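Local structure of putative polyketide synthase (Brevibacillus brevis, 5HU7) at residues P14-N19 with L26-S31; S31-E36 with D92-V97; P141-P146 with D277-D282. The protein is the dehydratase domain of a trans-AT polyketide synthase, which probably removes water from beta-hydroxyacyl intermediates carried on an acyl carrier protein. All coordinates share one frame; numbering follows the deposited sequence.

Interactions 1 and 2 are neighbours, with centres about 12 Å apart. Both use strand 26-32, in the family region that forms the first hotdog half of the dehydratase. One edge of that strand pairs with 18-19 and the other with 95-105. They share Ser31 and touch directly: Ser30 O lies 2.8 Å from Val97 N, a probable hydrogen bond. Interaction 3 lies in the other family region, across the centre of the chain. Its centre is about 32 Å from that of interaction 1 and about 35 Å from that of interaction 2. In dehydratases of this family the active site lies between the two hotdog halves.

Interaction 1 of 3, residues P14-N19 with L26-S31; sequences PLLHKN and LRYSSS
Ser30 packs against one face of the His17 imidazole. Its CB sits over the middle of that face, 3.8 Å from the centroid of the His17 ring and 12° off the ring normal, a CH-pi contact. The hydroxyl of Ser30 turns to the facing backbone instead. Ser30 OG donates to Leu15 O at 2.7 Å, approaching from above the carbonyl plane. The same oxygen accepts from His17 N at 3.0 Å. Two bonds therefore grip this buried hydroxyl and tie the loop ahead of strand 18-19 to strand 26-32. The ring is also held from within its own segment. His17 NE2 donates to Pro14 O at 2.9 Å, and that oxygen lies almost in the ring plane. CG of His17 stands anti to the carbonyl carbon (chi1 -56°), which carries the imidazole across Ser30. Phe32 meets the same ring with the two planes about 75° apart.

Lys18 and Ser29 come next, as an antiparallel hydrogen-bonded pair. Lys18 N gives to Ser29 O at 3.0 Å, and Ser29 N gives to Lys18 O at 2.8 Å. Asn19 and Tyr28 follow as a non-hydrogen-bonded pair, with both side chains on one face of the sheet. The Asn19 amide slants past the phenol ring, with ND2 3.6 Å from Tyr28 CE2. That ND2 donates to Ser21 O of the second subunit, while OD1 bonds Ser21 OG of its own chain. Leu16 puts CD1 over a face of the Tyr28 ring, and its CD2 is 3.5 Å from Tyr28 CB. Ala62 and Gln65 of helix 52-65 also pack on Tyr28. Strands 18-19 and 26-32 form a beta hairpin at the edge of the first hotdog half, next to the second subunit.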
loop_
_atom_site.group_PDB
_atom_site.type_symbol
_atom_site.label_atom_id
_atom_site.label_comp_id
_atom_site.label_asym_id
_atom_site.label_seq_id
_atom_site.Cartn_x
_atom_site.Cartn_y
_atom_site.Cartn_z
ATOM N N PRO A 14 8.160 10.102 -1.968
ATOM C CA PRO A 14 9.416 10.130 -1.188
ATOM C C PRO A 14 9.254 9.940 0.329
ATOM O O PRO A 14 10.107 9.344 0.972
ATOM C CB PRO A 14 9.987 11.515 -1.525
ATOM C CG PRO A 14 9.488 11.781 -2.885
ATOM C CD PRO A 14 8.091 11.258 -2.889
ATOM N N LEU A 15 8.137 10.393 0.890
ATOM C CA LEU A 15 7.880 10.278 2.312
ATOM C C LEU A 15 6.882 9.194 2.672
ATOM O O LEU A 15 6.717 8.970 3.855
ATOM C CB LEU A 15 7.435 11.639 2.855
ATOM C CG LEU A 15 8.437 12.781 2.699
ATOM C CD1 LEU A 15 7.956 14.012 3.403
ATOM C CD2 LEU A 15 9.786 12.398 3.253
ATOM N N LEU A 16 6.206 8.547 1.698
ATOM C CA LEU A 16 5.239 7.452 1.958
ATOM C C LEU A 16 5.718 6.289 1.177
ATOM O O LEU A 16 5.441 6.229 -0.011
ATOM C CB LEU A 16 3.834 7.728 1.422
ATOM C CG LEU A 16 2.881 8.582 2.121
ATOM C CD1 LEU A 16 1.538 8.333 1.545
ATOM C CD2 LEU A 16 2.875 8.332 3.626
ATOM N N HIS A 17 6.371 5.348 1.800
ATOM C CA HIS A 17 6.942 4.244 1.039
ATOM C C HIS A 17 5.935 3.152 0.728
ATOM O O HIS A 17 5.906 2.658 -0.398
ATOM C CB HIS A 17 8.191 3.706 1.758
ATOM C CG HIS A 17 9.210 4.778 1.995
ATOM N ND1 HIS A 17 10.278 4.586 2.846
ATOM C CD2 HIS A 17 9.304 6.015 1.450
ATOM C CE1 HIS A 17 10.960 5.720 2.821
ATOM N NE2 HIS A 17 10.376 6.622 2.033
ATOM N N LYS A 18 5.084 2.806 1.684
ATOM C CA LYS A 18 4.125 1.721 1.486
ATOM C C LYS A 18 2.829 1.927 2.187
ATOM O O LYS A 18 2.790 2.504 3.261
ATOM C CB LYS A 18 4.700 0.375 2.016
ATOM C CG LYS A 18 5.759 -0.286 1.151
ATOM C CD LYS A 18 5.198 -0.727 -0.215
ATOM C CE LYS A 18 6.079 -1.709 -0.956
ATOM N NZ LYS A 18 7.377 -1.112 -1.362
ATOM N N ASN A 19 1.793 1.284 1.658
ATOM C CA ASN A 19 0.482 1.265 2.259
ATOM C C ASN A 19 0.505 0.013 3.111
ATOM O O ASN A 19 0.663 -1.069 2.566
ATOM C CB ASN A 19 -0.594 1.182 1.197
ATOM C CG ASN A 19 -1.982 1.214 1.763
ATOM O OD1 ASN A 19 -2.219 0.776 2.880
ATOM N ND2 ASN A 19 -2.922 1.735 1.023
ATOM N N LEU A 26 -6.166 2.126 8.659
ATOM C CA LEU A 26 -5.792 2.617 7.314
ATOM C C LEU A 26 -4.492 3.397 7.550
ATOM O O LEU A 26 -4.524 4.409 8.259
ATOM C CB LEU A 26 -6.858 3.576 6.713
ATOM C CG LEU A 26 -6.511 4.340 5.418
ATOM C CD1 LEU A 26 -6.357 3.438 4.242
ATOM C CD2 LEU A 26 -7.602 5.307 5.053
ATOM N N ARG A 27 -3.345 2.909 7.021
ATOM C CA ARG A 27 -2.075 3.588 7.272
ATOM C C ARG A 27 -0.998 3.361 6.244
ATOM O O ARG A 27 -1.057 2.458 5.436
ATOM C CB ARG A 27 -1.519 3.238 8.661
ATOM C CG ARG A 27 -0.989 1.832 8.780
ATOM C CD ARG A 27 -0.251 1.607 10.082
ATOM N NE ARG A 27 0.349 0.274 10.146
ATOM C CZ ARG A 27 0.953 -0.237 11.222
ATOM N NH1 ARG A 27 1.042 0.470 12.352
ATOM N NH2 ARG A 27 1.471 -1.462 11.178
ATOM N N TYR A 28 0.006 4.227 6.297
ATOM C CA TYR A 28 1.162 4.182 5.419
ATOM C C TYR A 28 2.411 4.132 6.294
ATOM O O TYR A 28 2.393 4.629 7.418
ATOM C CB TYR A 28 1.148 5.392 4.474
ATOM C CG TYR A 28 -0.155 5.525 3.717
ATOM C CD1 TYR A 28 -1.253 6.152 4.287
ATOM C CD2 TYR A 28 -0.332 4.898 2.486
ATOM C CE1 TYR A 28 -2.497 6.167 3.650
ATOM C CE2 TYR A 28 -1.551 4.965 1.810
ATOM C CZ TYR A 28 -2.626 5.624 2.387
ATOM O OH TYR A 28 -3.859 5.663 1.785
ATOM N N SER A 29 3.444 3.436 5.836
ATOM C CA SER A 29 4.692 3.296 6.604
ATOM C C SER A 29 5.874 3.600 5.751
ATOM O O SER A 29 5.889 3.267 4.563
ATOM C CB SER A 29 4.823 1.889 7.191
ATOM O OG SER A 29 3.629 1.532 7.880
ATOM N N SER A 30 6.867 4.271 6.364
ATOM C CA SER A 30 8.136 4.648 5.738
ATOM C C SER A 30 9.260 4.353 6.703
ATOM O O SER A 30 9.075 4.466 7.911
ATOM C CB SER A 30 8.130 6.130 5.405
ATOM O OG SER A 30 7.035 6.418 4.561
ATOM N N SER A 31 10.426 3.981 6.182
ATOM C CA SER A 31 11.625 3.727 6.992
ATOM C C SER A 31 12.670 4.731 6.559
ATOM O O SER A 31 12.981 4.789 5.378
ATOM C CB SER A 31 12.103 2.285 6.833
ATOM O OG SER A 31 11.149 1.372 7.347
#

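Interaction 2 of 3, residues S31-E36 with D92-V97; sequences SFTGQE and DDLVQV
Phe32 and Val95 exchange two backbone hydrogen bonds. Phe32 N donates to Val95 O at 2.9 Å, and Val95 N returns a bond to Phe32 O at 3.0 Å. This is an antiparallel hydrogen-bonded pair, and beyond it strand 26-32 ends. The chain then turns, and Glu36 folds its carboxylate back over the turn. Glu36 OE1 accepts from Thr33 N at 3.1 Å, using its syn lone pair. Gly34 N reaches the same OE1, also at 3.1 Å and from the syn side, but tilted out of the carboxylate plane. Thr33 OG1 accepts from Gln35 N at 3.1 Å, which makes an ST turn. Gly34 has a positive phi of 107° here, a backbone shape that glycine adopts readily.

Thr33 uses its two branches differently. OG1 lies between the backbone N and the carbonyl carbon (chi1 69°), facing the turn, and this leaves CG2 for the other segment. CG2 meets Leu94 CD1 at 3.3 Å, a close approach, and the two side chains lie alongside each other. Replacing Thr33 with an alanine would probably leave Gln35 N without its acceptor and Leu94 CD1 without the methyl beside it. On the face that carries Phe32 and Val95, Val95 CG2 packs on Phe32 CB at 3.9 Å. Val97 joins there, its side chain standing roughly perpendicular to that of Phe32. Its CG2 comes to the ring edge, 3.7 Å from Phe32 CD2. Leu15 and Met39 pack on Phe32 as well. Gln96 and Leu94 are exposed, whereas Phe32 and Val97 are buried. The chemistry thus divides: backbone bonds and methyl packing join the strands, while the Glu36 carboxylate, probably ionised, holds the turn through backbone N-H groups.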
loop_
_atom_site.group_PDB
_atom_site.type_symbol
_atom_site.label_atom_id
_atom_site.label_comp_id
_atom_site.label_asym_id
_atom_site.label_seq_id
_atom_site.Cartn_x
_atom_site.Cartn_y
_atom_site.Cartn_z
ATOM N N SER A 31 10.426 3.981 6.182
ATOM C CA SER A 31 11.625 3.727 6.992
ATOM C C SER A 31 12.670 4.731 6.559
ATOM O O SER A 31 12.981 4.789 5.378
ATOM C CB SER A 31 12.103 2.285 6.833
ATOM O OG SER A 31 11.149 1.372 7.347
ATOM N N PHE A 32 13.150 5.564 7.486
ATOM C CA PHE A 32 14.106 6.636 7.185
ATOM C C PHE A 32 15.433 6.427 7.863
ATOM O O PHE A 32 15.479 6.031 9.028
ATOM C CB PHE A 32 13.554 8.003 7.618
ATOM C CG PHE A 32 12.268 8.412 6.940
ATOM C CD1 PHE A 32 12.213 8.592 5.565
ATOM C CD2 PHE A 32 11.133 8.687 7.681
ATOM C CE1 PHE A 32 11.032 9.000 4.947
ATOM C CE2 PHE A 32 9.954 9.068 7.058
ATOM C CZ PHE A 32 9.911 9.225 5.695
ATOM N N THR A 33 16.507 6.677 7.108
ATOM C CA THR A 33 17.896 6.582 7.531
ATOM C C THR A 33 18.497 7.961 7.829
ATOM O O THR A 33 19.483 8.019 8.522
ATOM C CB THR A 33 18.763 5.917 6.421
ATOM O OG1 THR A 33 18.883 6.779 5.273
ATOM C CG2 THR A 33 18.262 4.544 6.026
ATOM N N GLY A 34 17.951 9.034 7.261
ATOM C CA GLY A 34 18.519 10.367 7.383
ATOM C C GLY A 34 19.155 10.796 6.076
ATOM O O GLY A 34 19.518 11.959 5.931
ATOM N N GLN A 35 19.299 9.872 5.104
ATOM C CA GLN A 35 19.873 10.172 3.797
ATOM C C GLN A 35 18.812 10.492 2.740
ATOM O O GLN A 35 19.187 10.882 1.638
ATOM C CB GLN A 35 20.713 8.972 3.309
ATOM C CG GLN A 35 21.938 8.650 4.166
ATOM C CD GLN A 35 22.925 9.793 4.170
ATOM O OE1 GLN A 35 23.050 10.519 5.160
ATOM N NE2 GLN A 35 23.603 10.021 3.041
ATOM N N GLU A 36 17.511 10.377 3.052
ATOM C CA GLU A 36 16.474 10.620 2.051
ATOM C C GLU A 36 16.351 12.121 1.652
ATOM O O GLU A 36 17.098 12.958 2.151
ATOM C CB GLU A 36 15.137 10.019 2.496
ATOM C CG GLU A 36 15.164 8.502 2.616
ATOM C CD GLU A 36 15.697 7.916 3.907
ATOM O OE1 GLU A 36 15.974 8.686 4.856
ATOM O OE2 GLU A 36 15.837 6.672 3.972
ATOM N N ASP A 92 20.017 8.914 13.755
ATOM C CA ASP A 92 20.727 8.180 14.811
ATOM C C ASP A 92 20.543 6.686 14.491
ATOM O O ASP A 92 21.508 6.003 14.179
ATOM C CB ASP A 92 20.140 8.550 16.194
ATOM C CG ASP A 92 20.780 7.979 17.461
ATOM O OD1 ASP A 92 21.134 6.790 17.473
ATOM O OD2 ASP A 92 20.782 8.673 18.478
ATOM N N ASP A 93 19.304 6.207 14.516
ATOM C CA ASP A 93 18.934 4.831 14.217
ATOM C C ASP A 93 17.908 4.838 13.093
ATOM O O ASP A 93 17.389 5.899 12.727
ATOM C CB ASP A 93 18.344 4.141 15.471
ATOM C CG ASP A 93 19.388 3.707 16.495
ATOM O OD1 ASP A 93 20.294 2.918 16.126
ATOM O OD2 ASP A 93 19.265 4.109 17.679
ATOM N N LEU A 94 17.653 3.667 12.523
ATOM C CA LEU A 94 16.687 3.511 11.447
ATOM C C LEU A 94 15.293 3.677 12.042
ATOM O O LEU A 94 14.952 2.982 12.990
ATOM C CB LEU A 94 16.822 2.131 10.795
ATOM C CG LEU A 94 16.103 1.984 9.453
ATOM C CD1 LEU A 94 16.933 2.567 8.326
ATOM C CD2 LEU A 94 15.778 0.523 9.158
ATOM N N VAL A 95 14.518 4.625 11.552
ATOM C CA VAL A 95 13.179 4.849 12.124
ATOM C C VAL A 95 12.066 4.409 11.179
ATOM O O VAL A 95 12.091 4.741 10.004
ATOM C CB VAL A 95 12.953 6.318 12.588
ATOM C CG1 VAL A 95 13.828 6.665 13.788
ATOM C CG2 VAL A 95 13.183 7.324 11.474
ATOM N N GLN A 96 11.094 3.688 11.700
ATOM C CA GLN A 96 9.907 3.290 10.953
ATOM C C GLN A 96 8.785 4.255 11.393
ATOM O O GLN A 96 8.369 4.220 12.539
ATOM C CB GLN A 96 9.524 1.831 11.209
ATOM C CG GLN A 96 8.586 1.292 10.126
ATOM C CD GLN A 96 7.973 -0.051 10.444
ATOM O OE1 GLN A 96 7.884 -0.484 11.602
ATOM N NE2 GLN A 96 7.459 -0.711 9.417
ATOM N N VAL A 97 8.351 5.137 10.495
ATOM C CA VAL A 97 7.330 6.144 10.770
ATOM C C VAL A 97 6.056 5.768 10.066
ATOM O O VAL A 97 6.087 5.438 8.886
ATOM C CB VAL A 97 7.793 7.534 10.282
ATOM C CG1 VAL A 97 6.827 8.617 10.745
ATOM C CG2 VAL A 97 9.197 7.843 10.747
#

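Interaction 3 of 3, residues P141-P146 with D277-D282; sequences PTLDLP and DIELCD
Cys281 sets SG between its backbone N and its carbonyl carbon (chi1 71°), and this turns the sulfur to Leu143 and Leu145. Both leucines hold CG anti to the carbonyl carbon, with chi1 -64° at Leu143 and -62° at Leu145. Each then presents one methyl to the sulfur. Leu143 CD1 is 3.9 Å from Cys281 SG, and Leu145 CD2 is 4.0 Å from the same atom. The two methyls are themselves neighbours, with Leu143 CD1 4.4 Å from Leu145 CD2. The other methyl of Leu145 goes to the backbone, and its CD1 lies 3.9 Å from Asp282 O.

The contact belongs to the second hotdog half of the dehydratase. Strand 276-281 runs there between strands 287-298 and 258-263, and the chain leading into helix 145-150 passes over one of its faces. Asp144 holds the N-cap position of that helix, so Leu145 is its first residue. Tyr258 packs on Leu145 and on Cys281. Leu143 touches Leu260 and Ile287, one from each neighbouring strand.

Glu279 points to the same side as Cys281, two residues earlier on the strand. Leu143 CD2 comes only loosely to it, 4.4 Å from Glu279 OE1. The carboxylate of this buried residue has its charge partner elsewhere, with OE2 in a salt bridge to Arg290 of strand 287-298.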
loop_
_atom_site.group_PDB
_atom_site.type_symbol
_atom_site.label_atom_id
_atom_site.label_comp_id
_atom_site.label_asym_id
_atom_site.label_seq_id
_atom_site.Cartn_x
_atom_site.Cartn_y
_atom_site.Cartn_z
ATOM N N PRO A 141 -6.519 33.019 -4.051
ATOM C CA PRO A 141 -6.011 34.381 -3.860
ATOM C C PRO A 141 -4.725 34.686 -4.623
ATOM O O PRO A 141 -4.040 33.803 -5.138
ATOM C CB PRO A 141 -5.847 34.489 -2.343
ATOM C CG PRO A 141 -5.593 33.126 -1.884
ATOM C CD PRO A 141 -6.225 32.170 -2.874
ATOM N N THR A 142 -4.443 35.963 -4.743
ATOM C CA THR A 142 -3.277 36.468 -5.463
ATOM C C THR A 142 -2.596 37.571 -4.686
ATOM O O THR A 142 -3.177 38.170 -3.780
ATOM C CB THR A 142 -3.702 37.045 -6.819
ATOM O OG1 THR A 142 -4.582 38.130 -6.562
ATOM C CG2 THR A 142 -4.400 36.031 -7.704
ATOM N N LEU A 143 -1.375 37.866 -5.085
ATOM C CA LEU A 143 -0.575 38.954 -4.526
ATOM C C LEU A 143 -0.256 39.887 -5.651
ATOM O O LEU A 143 -0.028 39.438 -6.768
ATOM C CB LEU A 143 0.741 38.413 -3.948
ATOM C CG LEU A 143 0.625 37.455 -2.769
ATOM C CD1 LEU A 143 1.991 37.102 -2.239
ATOM C CD2 LEU A 143 -0.213 38.060 -1.632
ATOM N N ASP A 144 -0.266 41.184 -5.366
ATOM C CA ASP A 144 0.118 42.213 -6.320
ATOM C C ASP A 144 1.615 42.414 -6.001
ATOM O O ASP A 144 1.962 43.159 -5.085
ATOM C CB ASP A 144 -0.728 43.479 -6.094
ATOM C CG ASP A 144 -0.515 44.607 -7.101
ATOM O OD1 ASP A 144 0.291 44.427 -8.041
ATOM O OD2 ASP A 144 -1.191 45.650 -6.973
ATOM N N LEU A 145 2.483 41.660 -6.684
ATOM C CA LEU A 145 3.934 41.678 -6.408
ATOM C C LEU A 145 4.573 43.037 -6.650
ATOM O O LEU A 145 5.208 43.546 -5.729
ATOM C CB LEU A 145 4.690 40.559 -7.161
ATOM C CG LEU A 145 4.283 39.134 -6.803
ATOM C CD1 LEU A 145 4.936 38.144 -7.749
ATOM C CD2 LEU A 145 4.608 38.818 -5.369
ATOM N N PRO A 146 4.352 43.695 -7.807
ATOM C CA PRO A 146 4.927 45.046 -8.013
ATOM C C PRO A 146 4.556 46.061 -6.928
ATOM O O PRO A 146 5.419 46.803 -6.463
ATOM C CB PRO A 146 4.356 45.465 -9.367
ATOM C CG PRO A 146 4.059 44.226 -10.065
ATOM C CD PRO A 146 3.600 43.255 -9.003
ATOM N N ASP A 277 1.677 34.368 9.257
ATOM C CA ASP A 277 0.910 34.056 8.070
ATOM C C ASP A 277 1.934 34.056 6.915
ATOM O O ASP A 277 2.726 34.993 6.814
ATOM C CB ASP A 277 -0.172 35.082 7.822
ATOM C CG ASP A 277 -1.295 35.089 8.846
ATOM O OD1 ASP A 277 -1.341 34.148 9.708
ATOM O OD2 ASP A 277 -2.182 35.974 8.742
ATOM N N ILE A 278 1.966 32.970 6.114
ATOM C CA ILE A 278 2.885 32.803 5.003
ATOM C C ILE A 278 2.090 32.474 3.763
ATOM O O ILE A 278 1.334 31.503 3.766
ATOM C CB ILE A 278 3.940 31.706 5.294
ATOM C CG1 ILE A 278 4.702 32.025 6.581
ATOM C CG2 ILE A 278 4.935 31.554 4.125
ATOM C CD1 ILE A 278 5.734 30.993 6.996
ATOM N N GLU A 279 2.306 33.245 2.691
ATOM C CA GLU A 279 1.710 33.011 1.386
ATOM C C GLU A 279 2.842 32.725 0.408
ATOM O O GLU A 279 3.803 33.492 0.341
ATOM C CB GLU A 279 0.876 34.213 0.941
ATOM C CG GLU A 279 -0.493 34.166 1.584
ATOM C CD GLU A 279 -1.156 35.493 1.870
ATOM O OE1 GLU A 279 -0.500 36.377 2.460
ATOM O OE2 GLU A 279 -2.352 35.637 1.546
ATOM N N LEU A 280 2.740 31.610 -0.314
ATOM C CA LEU A 280 3.732 31.159 -1.261
ATOM C C LEU A 280 3.096 31.257 -2.630
ATOM O O LEU A 280 2.069 30.638 -2.847
ATOM C CB LEU A 280 4.133 29.708 -0.946
ATOM C CG LEU A 280 4.627 29.454 0.477
ATOM C CD1 LEU A 280 4.968 28.004 0.672
ATOM C CD2 LEU A 280 5.873 30.281 0.798
ATOM N N CYS A 281 3.675 32.061 -3.537
ATOM C CA CYS A 281 3.130 32.261 -4.862
ATOM C C CYS A 281 4.171 32.059 -5.953
ATOM O O CYS A 281 5.364 31.918 -5.676
ATOM C CB CYS A 281 2.531 33.658 -4.933
ATOM S SG CYS A 281 3.771 34.977 -4.926
ATOM N N ASP A 282 3.686 32.025 -7.202
ATOM C CA ASP A 282 4.500 31.922 -8.429
ATOM C C ASP A 282 4.982 33.321 -8.866
ATOM O O ASP A 282 4.791 34.273 -8.118
ATOM C CB ASP A 282 3.702 31.194 -9.553
ATOM C CG ASP A 282 2.452 31.888 -10.073
ATOM O OD1 ASP A 282 2.244 33.071 -9.737
ATOM O OD2 ASP A 282 1.678 31.242 -10.820
#